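Local structure of AlkD2 (Streptococcus mutans, 6M9M) at residues 50-55 with 82-87; 165-170 with 198-203; 93-98 with 109-114. The protein is of unknown function but binds inosine-5'-monophosphate and belongs to the HEAT-like repeat family of DNA glycosylases. All coordinates share one frame; numbering follows the deposited sequence.

Overall arrangement
AlkD2 is an all-helical chain built from HEAT-like repeats, and the three contacts sample it from the N-terminal part to the C-terminal end. Contact 1 closes first along the sequence, contact 3 next and contact 2 last. Contacts 1 and 3 share helix 85-102: its N-terminal end meets helix 52-65 beside the bound nucleotide, and its middle packs on helix 108-115. Their centres lie about 20 Å apart, with nearest atoms about 7 Å apart. Contact 2 joins helices 159-175 and 192-201, its centre about 21 Å from that of contact 3 and about 28 Å from that of contact 1. Local helix pairings thus recur along the chain, while W85 and R86 of contact 1 bind IMP.

Contact 1: 50-55 with 82-87; sequences DVYQVR and DNNWRV. With IMP (inosinic acid), chain B.
The carboxylate oxygen D82 OD1 is held from two sides: R55 NH2 donates to its syn lone pair over 3.0 Å, and the backbone N of N84 reaches its anti lone pair, closing an Asx turn. The other oxygen, D82 OD2, takes R55 NE at 2.9 Å, also on the syn side. R55 therefore grips D82 side-on, one nitrogen to each oxygen, and the guanidinium and carboxylate planes differ by only 23°. The bend of the R55 chain at chi3 turns the NE/NH2 side of the guanidinium toward D82. R55 NH2 also donates to a water at 2.8 Å that in turn donates to N83 OD1, while R55 NH1 bonds to S49 O in the preceding turn.

Beside this salt bridge, N84 lays its amide over one face of the Y52 ring. N84 ND2 stands 3.2 Å from Y52 CG, toward the rim, with the amide and ring planes 24° apart. The amide is fixed from its other end, because N84 OD1 caps helix 85-102: it accepts from V87 N at 3.0 Å in the carbonyl plane and more weakly from R86 N. Farther out, the Y52 hydroxyl rests against the extended R86 chain, Y52 OH to R86 CD 3.4 Å.

That chain carries its guanidinium to the phosphate of IMP, where R86 NH1 bonds O3P at 2.7 Å and NH2 bonds O2P, both nearly straight. W85 lays its indole over the hypoxanthine, and its CH2 lies over the centre of the R86 guanidinium. IMP is also hydrogen-bonded to H18 ND1 and G19 N. The contact thus joins two neighbouring helix starts of the HEAT-like repeat fold, one of them N-capped by N84, and supplies W85 and R86 of the IMP pocket.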
loop_
_atom_site.group_PDB
_atom_site.type_symbol
_atom_site.label_atom_id
_atom_site.label_comp_id
_atom_site.label_asym_id
_atom_site.label_seq_id
_atom_site.Cartn_x
_atom_site.Cartn_y
_atom_site.Cartn_z
ATOM N N ASP A 50 -13.071 7.514 -15.986
ATOM C CA ASP A 50 -13.574 6.152 -16.118
ATOM C C ASP A 50 -12.560 5.219 -16.784
ATOM O O ASP A 50 -12.876 4.050 -17.017
ATOM C CB ASP A 50 -14.933 6.116 -16.825
ATOM C CG ASP A 50 -14.891 6.641 -18.237
ATOM O OD1 ASP A 50 -13.789 6.914 -18.754
ATOM O OD2 ASP A 50 -15.988 6.781 -18.830
ATOM N N VAL A 51 -11.349 5.701 -17.037
ATOM C CA VAL A 51 -10.252 4.881 -17.544
ATOM C C VAL A 51 -9.379 4.521 -16.350
ATOM O O VAL A 51 -8.706 5.390 -15.782
ATOM C CB VAL A 51 -9.463 5.619 -18.635
ATOM C CG1 VAL A 51 -8.288 4.786 -19.098
ATOM C CG2 VAL A 51 -10.394 5.967 -19.811
ATOM N N TYR A 52 -9.379 3.247 -15.944
ATOM C CA TYR A 52 -8.721 2.902 -14.678
ATOM C C TYR A 52 -7.218 3.181 -14.728
ATOM O O TYR A 52 -6.611 3.502 -13.704
ATOM C CB TYR A 52 -9.029 1.467 -14.252
ATOM C CG TYR A 52 -8.233 0.378 -14.954
ATOM C CD1 TYR A 52 -6.934 0.088 -14.579
ATOM C CD2 TYR A 52 -8.791 -0.369 -15.992
ATOM C CE1 TYR A 52 -6.202 -0.895 -15.219
ATOM C CE2 TYR A 52 -8.074 -1.358 -16.621
ATOM C CZ TYR A 52 -6.783 -1.627 -16.238
ATOM O OH TYR A 52 -6.068 -2.615 -16.874
ATOM N N GLN A 53 -6.602 3.092 -15.910
ATOM C CA GLN A 53 -5.183 3.390 -16.024
ATOM C C GLN A 53 -4.881 4.855 -15.724
ATOM O O GLN A 53 -3.810 5.167 -15.194
ATOM C CB GLN A 53 -4.675 3.006 -17.416
ATOM C CG GLN A 53 -4.801 1.522 -17.774
ATOM C CD GLN A 53 -6.084 1.183 -18.510
ATOM O OE1 GLN A 53 -7.098 1.860 -18.351
ATOM N NE2 GLN A 53 -6.050 0.113 -19.307
ATOM N N VAL A 54 -5.804 5.765 -16.049
ATOM C CA VAL A 54 -5.639 7.170 -15.685
ATOM C C VAL A 54 -5.831 7.360 -14.182
ATOM O O VAL A 54 -5.136 8.167 -13.556
ATOM C CB VAL A 54 -6.568 8.053 -16.536
ATOM C CG1 VAL A 54 -6.514 9.506 -16.093
ATOM C CG2 VAL A 54 -6.178 7.955 -18.000
ATOM N N ARG A 55 -6.732 6.584 -13.568
ATOM C CA ARG A 55 -6.820 6.613 -12.114
ATOM C C ARG A 55 -5.539 6.093 -11.466
ATOM O O ARG A 55 -5.127 6.607 -10.425
ATOM C CB ARG A 55 -8.041 5.841 -11.621
ATOM C CG ARG A 55 -9.356 6.372 -12.162
ATOM C CD ARG A 55 -10.519 6.035 -11.271
ATOM N NE ARG A 55 -10.705 4.605 -11.027
ATOM C CZ ARG A 55 -11.320 3.779 -11.866
ATOM N NH1 ARG A 55 -11.779 4.220 -13.033
ATOM N NH2 ARG A 55 -11.474 2.505 -11.545
ATOM N N ASP A 82 -11.972 2.137 -4.550
ATOM C CA ASP A 82 -11.912 1.852 -5.979
ATOM C C ASP A 82 -12.217 0.385 -6.246
ATOM O O ASP A 82 -11.676 -0.501 -5.577
ATOM C CB ASP A 82 -10.521 2.223 -6.506
ATOM C CG ASP A 82 -10.531 2.538 -7.982
ATOM O OD1 ASP A 82 -10.731 1.600 -8.784
ATOM O OD2 ASP A 82 -10.360 3.725 -8.331
ATOM N N ASN A 83 -13.081 0.131 -7.232
ATOM C CA ASN A 83 -13.460 -1.238 -7.571
ATOM C C ASN A 83 -12.486 -1.927 -8.511
ATOM O O ASN A 83 -12.731 -3.073 -8.890
ATOM C CB ASN A 83 -14.895 -1.305 -8.114
ATOM C CG ASN A 83 -15.058 -0.672 -9.469
ATOM O OD1 ASN A 83 -14.084 -0.431 -10.171
ATOM N ND2 ASN A 83 -16.307 -0.450 -9.871
ATOM N N ASN A 84 -11.374 -1.300 -8.850
ATOM C CA ASN A 84 -10.404 -1.885 -9.761
ATOM C C ASN A 84 -9.169 -2.333 -8.984
ATOM O O ASN A 84 -8.522 -1.527 -8.314
ATOM C CB ASN A 84 -10.039 -0.884 -10.853
ATOM C CG ASN A 84 -9.038 -1.436 -11.820
ATOM O OD1 ASN A 84 -7.845 -1.494 -11.527
ATOM N ND2 ASN A 84 -9.520 -1.861 -12.988
ATOM N N TRP A 85 -8.815 -3.614 -9.117
ATOM C CA TRP A 85 -7.739 -4.163 -8.305
ATOM C C TRP A 85 -6.384 -3.595 -8.693
ATOM O O TRP A 85 -5.482 -3.554 -7.848
ATOM C CB TRP A 85 -7.757 -5.696 -8.339
ATOM C CG TRP A 85 -7.371 -6.330 -9.638
ATOM C CD1 TRP A 85 -8.209 -6.780 -10.616
ATOM C CD2 TRP A 85 -6.036 -6.605 -10.097
ATOM N NE1 TRP A 85 -7.483 -7.313 -11.650
ATOM C CE2 TRP A 85 -6.149 -7.219 -11.361
ATOM C CE3 TRP A 85 -4.758 -6.399 -9.559
ATOM C CZ2 TRP A 85 -5.038 -7.627 -12.096
ATOM C CZ3 TRP A 85 -3.657 -6.797 -10.299
ATOM C CH2 TRP A 85 -3.805 -7.401 -11.551
ATOM N N ARG A 86 -6.199 -3.176 -9.949
ATOM C CA ARG A 86 -4.921 -2.574 -10.343
ATOM C C ARG A 86 -4.748 -1.204 -9.700
ATOM O O ARG A 86 -3.639 -0.834 -9.309
ATOM C CB ARG A 86 -4.807 -2.515 -11.862
ATOM C CG ARG A 86 -4.676 -3.904 -12.466
ATOM C CD ARG A 86 -4.675 -3.873 -13.995
ATOM N NE ARG A 86 -4.527 -5.215 -14.573
ATOM C CZ ARG A 86 -3.377 -5.866 -14.684
ATOM N NH1 ARG A 86 -2.242 -5.306 -14.302
ATOM N NH2 ARG A 86 -3.359 -7.087 -15.190
ATOM N N VAL A 87 -5.834 -0.437 -9.577
ATOM C CA VAL A 87 -5.773 0.819 -8.828
ATOM C C VAL A 87 -5.440 0.543 -7.367
ATOM O O VAL A 87 -4.650 1.267 -6.752
ATOM C CB VAL A 87 -7.075 1.628 -8.980
ATOM C CG1 VAL A 87 -7.009 2.892 -8.137
ATOM C CG2 VAL A 87 -7.350 1.975 -10.447
HETATM P P IMP B . 0.415 -7.996 -14.518
HETATM O O1P IMP B . 1.654 -8.322 -15.325
HETATM O O2P IMP B . -0.809 -8.570 -15.187
HETATM O O3P IMP B . 0.265 -6.410 -14.420
HETATM O "O5'" IMP B . 0.604 -8.653 -13.089
HETATM C "C5'" IMP B . -0.364 -8.482 -12.064
HETATM C "C4'" IMP B . -0.580 -9.786 -11.348
HETATM O "O4'" IMP B . -1.294 -9.629 -10.265
HETATM C "C3'" IMP B . -1.425 -10.820 -12.314
HETATM O "O3'" IMP B . -0.884 -12.203 -12.174
HETATM C "C2'" IMP B . -2.607 -10.784 -11.899
HETATM O "O2'" IMP B . -3.302 -12.067 -12.262
HETATM C "C1'" IMP B . -2.429 -10.658 -10.332
HETATM N N9 IMP B . -3.432 -10.243 -9.588
HETATM C C8 IMP B . -3.484 -9.731 -8.333
HETATM N N7 IMP B . -4.783 -9.511 -8.025
HETATM C C5 IMP B . -5.545 -9.899 -9.080
HETATM C C6 IMP B . -6.935 -9.876 -9.258
HETATM O O6 IMP B . -7.755 -9.360 -8.173
HETATM N N1 IMP B . -7.469 -10.311 -10.392
HETATM C C2 IMP B . -6.649 -10.784 -11.385
HETATM N N3 IMP B . -5.284 -10.807 -11.206
HETATM C C4 IMP B . -4.719 -10.368 -10.057
HETATM O O HOH W 1 -13.187 0.457 -12.498
#

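Contact 2: 165-170 with 198-203; sequences VGNALR and YKLASK
R170 reaches from helix 159-175 across to the end of helix 192-201, its aliphatic chain passing along the carbonyl of L200. R170 CB starts 3.4 Å from L200 O, and CG and CD remain about as close to that same oxygen. The chain leaves with CG anti to the backbone N (chi1 -169°) and runs extended through NE. At the tip R170 NH2 turns back to donate to L200 O over 2.9 Å, with an N-H...O angle of 153°; the donor is tilted 15° from the carbonyl plane. One carbonyl thus meets both the methylene run and the charged end of the arginine. K203 supplies the cover over one guanidinium face: its CB lies 3.5 Å from R170 NH2, and its CG approaches NH1. The K203 chain bends at chi2 and chi4, and its NZ does not touch the arginine, although the two like charges are near enough that some mutual repulsion is likely.

This is close helix-to-helix packing near the C-terminal end of a HEAT-like repeat fold, with the CA atoms of R170 and A201 just 4.3 Å apart. The absence of a side chain at G166 makes room for L200 CB, which sits directly against the glycine main chain, 3.8 Å from G166 C, and A201 CA lies against G166 O. Past the glycine, the L200 branch CD2 meets N167 OD1, which comes round from a residue whose CB leads away from the other helix.

The A201 methyl packs on L169 CB, with A201 CB at 3.7 Å and the L169 CD1 branch slightly farther off. L169 also touches I150 of helix 143-151 and W187.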
loop_
_atom_site.group_PDB
_atom_site.type_symbol
_atom_site.label_atom_id
_atom_site.label_comp_id
_atom_site.label_asym_id
_atom_site.label_seq_id
_atom_site.Cartn_x
_atom_site.Cartn_y
_atom_site.Cartn_z
ATOM N N VAL A 165 -1.176 -10.196 5.007
ATOM C CA VAL A 165 -0.599 -10.372 6.339
ATOM C C VAL A 165 0.289 -11.606 6.376
ATOM O O VAL A 165 1.440 -11.550 6.815
ATOM C CB VAL A 165 -1.732 -10.473 7.379
ATOM C CG1 VAL A 165 -1.213 -10.904 8.742
ATOM C CG2 VAL A 165 -2.469 -9.156 7.497
ATOM N N GLY A 166 -0.240 -12.743 5.936
ATOM C CA GLY A 166 0.541 -13.961 5.984
ATOM C C GLY A 166 1.782 -13.901 5.118
ATOM O O GLY A 166 2.853 -14.358 5.517
ATOM N N ASN A 167 1.656 -13.346 3.913
ATOM C CA ASN A 167 2.815 -13.229 3.039
ATOM C C ASN A 167 3.809 -12.186 3.526
ATOM O O ASN A 167 5.014 -12.350 3.301
ATOM C CB ASN A 167 2.349 -12.966 1.616
ATOM C CG ASN A 167 1.806 -14.221 0.957
ATOM O OD1 ASN A 167 2.413 -15.279 1.035
ATOM N ND2 ASN A 167 0.639 -14.120 0.360
ATOM N N ALA A 168 3.342 -11.128 4.206
ATOM C CA ALA A 168 4.272 -10.154 4.771
ATOM C C ALA A 168 5.119 -10.773 5.879
ATOM O O ALA A 168 6.318 -10.480 5.991
ATOM C CB ALA A 168 3.517 -8.922 5.260
ATOM N N LEU A 169 4.521 -11.646 6.695
ATOM C CA LEU A 169 5.294 -12.370 7.696
ATOM C C LEU A 169 6.208 -13.401 7.039
ATOM O O LEU A 169 7.337 -13.612 7.494
ATOM C CB LEU A 169 4.359 -13.038 8.704
ATOM C CG LEU A 169 3.573 -12.109 9.627
ATOM C CD1 LEU A 169 2.506 -12.887 10.379
ATOM C CD2 LEU A 169 4.477 -11.387 10.617
ATOM N N ARG A 170 5.729 -14.059 5.976
ATOM C CA ARG A 170 6.556 -14.996 5.217
ATOM C C ARG A 170 7.803 -14.311 4.676
ATOM O O ARG A 170 8.907 -14.868 4.769
ATOM C CB ARG A 170 5.718 -15.582 4.085
ATOM C CG ARG A 170 6.308 -16.761 3.345
ATOM C CD ARG A 170 5.412 -17.098 2.169
ATOM N NE ARG A 170 5.752 -18.257 1.349
ATOM C CZ ARG A 170 5.138 -19.440 1.409
ATOM N NH1 ARG A 170 5.485 -20.388 0.562
ATOM N NH2 ARG A 170 4.209 -19.681 2.323
ATOM N N TYR A 198 -1.344 -18.390 9.475
ATOM C CA TYR A 198 -0.252 -19.210 9.983
ATOM C C TYR A 198 0.371 -20.058 8.881
ATOM O O TYR A 198 1.600 -20.167 8.797
ATOM C CB TYR A 198 -0.756 -20.088 11.121
ATOM C CG TYR A 198 0.328 -20.940 11.743
ATOM C CD1 TYR A 198 1.084 -20.448 12.787
ATOM C CD2 TYR A 198 0.592 -22.216 11.285
ATOM C CE1 TYR A 198 2.087 -21.213 13.370
ATOM C CE2 TYR A 198 1.592 -23.001 11.864
ATOM C CZ TYR A 198 2.341 -22.487 12.904
ATOM O OH TYR A 198 3.334 -23.246 13.501
ATOM N N LYS A 199 -0.453 -20.675 8.029
ATOM C CA LYS A 199 0.105 -21.511 6.973
ATOM C C LYS A 199 0.993 -20.698 6.042
ATOM O O LYS A 199 2.084 -21.145 5.674
ATOM C CB LYS A 199 -0.994 -22.190 6.176
ATOM C CG LYS A 199 -1.673 -23.329 6.896
ATOM C CD LYS A 199 -2.744 -23.963 6.007
ATOM C CE LYS A 199 -3.367 -25.187 6.640
ATOM N NZ LYS A 199 -4.176 -24.821 7.837
ATOM N N LEU A 200 0.557 -19.493 5.663
ATOM C CA LEU A 200 1.375 -18.669 4.784
ATOM C C LEU A 200 2.675 -18.266 5.468
ATOM O O LEU A 200 3.743 -18.263 4.844
ATOM C CB LEU A 200 0.604 -17.411 4.388
ATOM C CG LEU A 200 -0.551 -17.626 3.418
ATOM C CD1 LEU A 200 -1.432 -16.394 3.327
ATOM C CD2 LEU A 200 -0.055 -17.989 2.024
ATOM N N ALA A 201 2.604 -17.913 6.752
ATOM C CA ALA A 201 3.739 -17.329 7.461
ATOM C C ALA A 201 4.796 -18.338 7.880
ATOM O O ALA A 201 5.931 -17.931 8.158
ATOM C CB ALA A 201 3.233 -16.591 8.701
ATOM N N SER A 202 4.466 -19.629 7.925
ATOM C CA SER A 202 5.291 -20.611 8.618
ATOM C C SER A 202 6.069 -21.553 7.703
ATOM O O SER A 202 6.783 -22.430 8.208
ATOM C CB SER A 202 4.417 -21.449 9.567
ATOM O OG SER A 202 3.459 -22.196 8.833
ATOM N N LYS A 203 5.992 -21.382 6.383
ATOM C CA LYS A 203 6.618 -22.335 5.468
ATOM C C LYS A 203 8.111 -22.515 5.727
ATOM O O LYS A 203 8.643 -23.624 5.583
ATOM C CB LYS A 203 6.380 -21.875 4.027
ATOM C CG LYS A 203 7.110 -22.699 2.959
ATOM C CD LYS A 203 6.689 -24.136 2.967
ATOM C CE LYS A 203 7.111 -24.858 1.688
ATOM N NZ LYS A 203 8.569 -24.790 1.390
#

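Contact 3: 93-98 with 109-114; sequences KAFDEF and PIIDEW
This is a buried hydrophobic and aromatic contact between two helices in the middle of the chain, at the heart of the fold, and no hydrogen bond crosses it. Axes of the segments 93-98 and 109-114 approach to 11.5 Å and run nearly antiparallel, at 154°, a wide spacing filled by large side chains.

F95 makes the largest contribution. A chi1 near 180° (-177°) sends its ring out across the gap to W114, and F95 CD1 stands over the centre of the indole. The centroids of the F95 ring and the W114 six-membered ring are 4.2 Å apart with planes inclined by 31°, an oblique aromatic pair whose nearest atoms are F95 CE1 and W114 CD2, at 3.4 Å.

Such antiparallel packing of successive helices is in keeping with the HEAT-like repeat architecture; A126 of helix 120-129 touches both F95 and W114. At its edge, in plane, the F95 ring meets the CG2 methyl of I110, while F95 CZ reaches I111 CA and CG1. The same I110 methyl touches F98 as well, approaching that ring obliquely: I110 CG2 lies 3.8 Å from F98 CE2, and the I110 CG1 branch comes close to F98 CZ.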
loop_
_atom_site.group_PDB
_atom_site.type_symbol
_atom_site.label_atom_id
_atom_site.label_comp_id
_atom_site.label_asym_id
_atom_site.label_seq_id
_atom_site.Cartn_x
_atom_site.Cartn_y
_atom_site.Cartn_z
ATOM N N LYS A 93 1.346 1.210 -3.323
ATOM C CA LYS A 93 2.601 1.867 -3.681
ATOM C C LYS A 93 2.603 3.327 -3.259
ATOM O O LYS A 93 3.630 3.852 -2.805
ATOM C CB LYS A 93 2.827 1.768 -5.188
ATOM C CG LYS A 93 3.027 0.345 -5.669
ATOM C CD LYS A 93 3.124 0.212 -7.173
ATOM C CE LYS A 93 3.020 -1.244 -7.605
ATOM N NZ LYS A 93 4.175 -2.039 -7.115
ATOM N N ALA A 94 1.467 4.012 -3.424
ATOM C CA ALA A 94 1.388 5.412 -3.022
ATOM C C ALA A 94 1.488 5.563 -1.512
ATOM O O ALA A 94 2.059 6.543 -1.021
ATOM C CB ALA A 94 0.093 6.024 -3.538
ATOM N N PHE A 95 0.949 4.609 -0.752
ATOM C CA PHE A 95 1.116 4.656 0.690
ATOM C C PHE A 95 2.581 4.452 1.070
ATOM O O PHE A 95 3.110 5.156 1.938
ATOM C CB PHE A 95 0.218 3.616 1.377
ATOM C CG PHE A 95 0.311 3.700 2.867
ATOM C CD1 PHE A 95 -0.236 4.781 3.522
ATOM C CD2 PHE A 95 1.032 2.775 3.597
ATOM C CE1 PHE A 95 -0.097 4.944 4.882
ATOM C CE2 PHE A 95 1.168 2.936 4.973
ATOM C CZ PHE A 95 0.609 4.019 5.609
ATOM N N ASP A 96 3.261 3.505 0.422
ATOM C CA ASP A 96 4.692 3.341 0.675
ATOM C C ASP A 96 5.448 4.618 0.343
ATOM O O ASP A 96 6.404 4.980 1.038
ATOM C CB ASP A 96 5.220 2.153 -0.136
ATOM C CG ASP A 96 6.614 1.743 0.248
ATOM O OD1 ASP A 96 6.919 1.703 1.452
ATOM O OD2 ASP A 96 7.391 1.406 -0.670
ATOM N N GLU A 97 5.043 5.305 -0.731
ATOM C CA GLU A 97 5.674 6.570 -1.113
ATOM C C GLU A 97 5.529 7.612 -0.009
ATOM O O GLU A 97 6.482 8.331 0.313
ATOM C CB GLU A 97 5.075 7.070 -2.428
ATOM C CG GLU A 97 5.639 8.375 -2.940
ATOM C CD GLU A 97 7.069 8.282 -3.386
ATOM O OE1 GLU A 97 7.471 7.184 -3.817
ATOM O OE2 GLU A 97 7.778 9.318 -3.329
ATOM N N PHE A 98 4.330 7.738 0.558
ATOM C CA PHE A 98 4.143 8.642 1.689
ATOM C C PHE A 98 5.134 8.315 2.809
ATOM O O PHE A 98 5.811 9.205 3.352
ATOM C CB PHE A 98 2.715 8.541 2.253
ATOM C CG PHE A 98 2.595 9.216 3.586
ATOM C CD1 PHE A 98 2.601 10.589 3.674
ATOM C CD2 PHE A 98 2.570 8.485 4.765
ATOM C CE1 PHE A 98 2.561 11.230 4.888
ATOM C CE2 PHE A 98 2.545 9.130 5.984
ATOM C CZ PHE A 98 2.527 10.505 6.042
ATOM N N PRO A 109 2.627 6.587 13.256
ATOM C CA PRO A 109 1.219 6.814 13.635
ATOM C C PRO A 109 0.259 6.655 12.472
ATOM O O PRO A 109 -0.880 6.199 12.661
ATOM C CB PRO A 109 1.225 8.247 14.184
ATOM C CG PRO A 109 2.648 8.465 14.649
ATOM C CD PRO A 109 3.482 7.735 13.631
ATOM N N ILE A 110 0.688 7.021 11.263
ATOM C CA ILE A 110 -0.161 6.875 10.087
ATOM C C ILE A 110 -0.266 5.411 9.678
ATOM O O ILE A 110 -1.344 4.932 9.317
ATOM C CB ILE A 110 0.380 7.757 8.947
ATOM C CG1 ILE A 110 0.443 9.223 9.353
ATOM C CG2 ILE A 110 -0.443 7.564 7.700
ATOM C CD1 ILE A 110 -0.827 9.799 9.785
ATOM N N ILE A 111 0.855 4.690 9.695
ATOM C CA ILE A 111 0.826 3.252 9.466
ATOM C C ILE A 111 -0.192 2.607 10.404
ATOM O O ILE A 111 -1.059 1.828 9.982
ATOM C CB ILE A 111 2.239 2.668 9.628
ATOM C CG1 ILE A 111 3.168 3.199 8.525
ATOM C CG2 ILE A 111 2.202 1.150 9.599
ATOM C CD1 ILE A 111 4.628 2.940 8.775
ATOM N N ASP A 112 -0.124 2.947 11.692
ATOM C CA ASP A 112 -1.032 2.332 12.655
ATOM C C ASP A 112 -2.479 2.713 12.365
ATOM O O ASP A 112 -3.388 1.889 12.500
ATOM C CB ASP A 112 -0.596 2.716 14.074
ATOM C CG ASP A 112 0.722 2.052 14.465
ATOM O OD1 ASP A 112 1.038 1.007 13.866
ATOM O OD2 ASP A 112 1.449 2.564 15.344
ATOM N N GLU A 113 -2.716 3.957 11.964
ATOM C CA GLU A 113 -4.063 4.390 11.605
ATOM C C GLU A 113 -4.608 3.598 10.422
ATOM O O GLU A 113 -5.747 3.123 10.450
ATOM C CB GLU A 113 -4.000 5.883 11.305
ATOM C CG GLU A 113 -5.252 6.554 10.874
ATOM C CD GLU A 113 -5.015 8.060 10.750
ATOM O OE1 GLU A 113 -4.653 8.522 9.652
ATOM O OE2 GLU A 113 -5.137 8.777 11.764
ATOM N N TRP A 114 -3.803 3.415 9.375
ATOM C CA TRP A 114 -4.287 2.668 8.216
ATOM C C TRP A 114 -4.531 1.202 8.564
ATOM O O TRP A 114 -5.511 0.610 8.104
ATOM C CB TRP A 114 -3.313 2.802 7.048
ATOM C CG TRP A 114 -3.383 4.117 6.312
ATOM C CD1 TRP A 114 -3.396 5.378 6.841
ATOM C CD2 TRP A 114 -3.465 4.280 4.891
ATOM N NE1 TRP A 114 -3.468 6.311 5.836
ATOM C CE2 TRP A 114 -3.511 5.666 4.628
ATOM C CE3 TRP A 114 -3.504 3.386 3.819
ATOM C CZ2 TRP A 114 -3.593 6.177 3.333
ATOM C CZ3 TRP A 114 -3.569 3.890 2.533
ATOM C CH2 TRP A 114 -3.630 5.276 2.300
#